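Local structure of hydrogenase expression/formation protein HypE (Desulfovibrio vulgaris subsp. vulgaris, 2Z1U) at residues H177-L182 with E252-G257. The protein binds ATP and magnesium and probably takes part in the maturation of hydrogenases. Sequence-based numbering, arbitrary orientation.
Sequences HGLTIL and ESVRNG
Leu179 carries the contact with helix 252-260 almost single-handed, reaching Ser253, Val254 and Gly257. Its CB leaves helix 176-184 directed at the other segment, but CB and CG both stop short of close contact; the two methyls do the touching. Two torsions, chi1 -147° (CG well off the fully anti position relative to the backbone N) and chi2 -150°, together set CD1 against the backbone of Val254. There Leu179 CD1 sits 3.7 Å from Val254 CA, with the carbonyl oxygen of the same residue equally close. Ser253 O lies a little farther off, at 4.1 Å from Leu179 CD1. Gly257 flanks the same methyl, its CA 4.0 Å from Leu179 CD1: with no side chain at that position, the methyl can settle against bare backbone one turn on. The other branch heads for the same glycine, and Leu179 CD2 brushes Gly257 O at 4.1 Å. From Val254 comes one methyl, CG1, anti to the backbone N, and Val254 CG1 grazes Leu179 CD1 at 4.2 Å.

No hydrogen bond crosses the contact; it is van der Waals packing among largely buried groups. Ser253 instead uses its OG in a hydrogen bond with Asp193 OD2. The axes of the two short segments approach to 10.2 Å at 54°, a sparse helix-helix packing carried by one leucine within the C-terminal domain of the AIR synthase-related (PurM-like) fold, away from the ATP and magnesium sites.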
# COMPACT_ATOMS: atom_id res chain seq x y z
N HIS A 177 12.74 -20.51 1.39
CA HIS A 177 12.93 -19.07 1.38
C HIS A 177 13.68 -18.56 2.63
O HIS A 177 14.69 -17.86 2.51
CB HIS A 177 11.61 -18.32 1.29
CG HIS A 177 11.78 -16.83 1.29
ND1 HIS A 177 12.11 -16.12 0.15
CD2 HIS A 177 11.68 -15.92 2.28
CE1 HIS A 177 12.20 -14.84 0.44
NE2 HIS A 177 11.95 -14.69 1.73
N GLY A 178 13.15 -18.90 3.80
CA GLY A 178 13.75 -18.48 5.07
C GLY A 178 15.22 -18.86 5.19
O GLY A 178 16.04 -18.04 5.59
N LEU A 179 15.54 -20.11 4.85
CA LEU A 179 16.92 -20.57 4.89
C LEU A 179 17.81 -19.77 3.95
O LEU A 179 18.90 -19.36 4.33
CB LEU A 179 17.02 -22.06 4.54
CG LEU A 179 18.09 -22.94 5.18
CD1 LEU A 179 18.50 -24.07 4.25
CD2 LEU A 179 19.32 -22.19 5.68
N THR A 180 17.36 -19.54 2.72
CA THR A 180 18.23 -18.85 1.75
C THR A 180 18.55 -17.42 2.11
O THR A 180 19.70 -17.02 1.93
CB THR A 180 17.89 -19.09 0.24
OG1 THR A 180 17.86 -17.85 -0.49
CG2 THR A 180 16.62 -19.83 0.07
N ILE A 181 17.59 -16.66 2.63
CA ILE A 181 17.91 -15.28 3.01
C ILE A 181 18.84 -15.25 4.25
O ILE A 181 19.79 -14.47 4.29
CB ILE A 181 16.67 -14.31 3.13
CG1 ILE A 181 16.09 -14.30 4.53
CG2 ILE A 181 15.61 -14.52 2.03
CD1 ILE A 181 16.50 -13.05 5.23
N LEU A 182 18.57 -16.12 5.23
CA LEU A 182 19.37 -16.21 6.46
C LEU A 182 20.80 -16.69 6.21
O LEU A 182 21.73 -16.24 6.88
CB LEU A 182 18.68 -17.11 7.50
CG LEU A 182 17.86 -16.51 8.66
CD1 LEU A 182 17.54 -15.03 8.54
CD2 LEU A 182 16.58 -17.33 8.93
N GLU A 252 16.35 -32.30 1.77
CA GLU A 252 17.50 -32.74 2.57
C GLU A 252 18.47 -31.59 2.84
O GLU A 252 18.91 -31.39 3.97
CB GLU A 252 18.22 -33.91 1.86
CG GLU A 252 19.21 -34.68 2.73
CD GLU A 252 19.96 -35.75 1.94
OE1 GLU A 252 19.66 -35.93 0.73
OE2 GLU A 252 20.86 -36.41 2.51
N SER A 253 18.78 -30.83 1.79
CA SER A 253 19.68 -29.68 1.86
C SER A 253 19.14 -28.56 2.76
O SER A 253 19.92 -27.86 3.41
CB SER A 253 19.90 -29.14 0.45
OG SER A 253 18.67 -28.63 -0.06
N VAL A 254 17.82 -28.41 2.79
CA VAL A 254 17.16 -27.44 3.68
C VAL A 254 17.19 -27.94 5.14
O VAL A 254 17.53 -27.19 6.04
CB VAL A 254 15.71 -27.11 3.21
CG1 VAL A 254 14.95 -26.31 4.27
CG2 VAL A 254 15.74 -26.34 1.87
N ARG A 255 16.84 -29.22 5.34
CA ARG A 255 16.95 -29.84 6.67
C ARG A 255 18.35 -29.67 7.24
O ARG A 255 18.51 -29.25 8.39
CB ARG A 255 16.61 -31.34 6.63
CG ARG A 255 15.13 -31.64 6.55
CD ARG A 255 14.78 -33.06 7.00
NE ARG A 255 13.36 -33.35 6.76
CZ ARG A 255 12.37 -33.01 7.59
NH1 ARG A 255 12.63 -32.36 8.72
NH2 ARG A 255 11.11 -33.31 7.28
N ASN A 256 19.35 -29.99 6.42
CA ASN A 256 20.76 -29.90 6.82
C ASN A 256 21.22 -28.46 7.08
O ASN A 256 21.98 -28.21 8.03
CB ASN A 256 21.66 -30.59 5.79
CG ASN A 256 21.47 -32.10 5.78
OD1 ASN A 256 21.09 -32.71 6.78
ND2 ASN A 256 21.76 -32.71 4.63
N GLY A 257 20.76 -27.53 6.26
CA GLY A 257 21.07 -26.13 6.47
C GLY A 257 20.38 -25.59 7.71
O GLY A 257 20.95 -24.76 8.42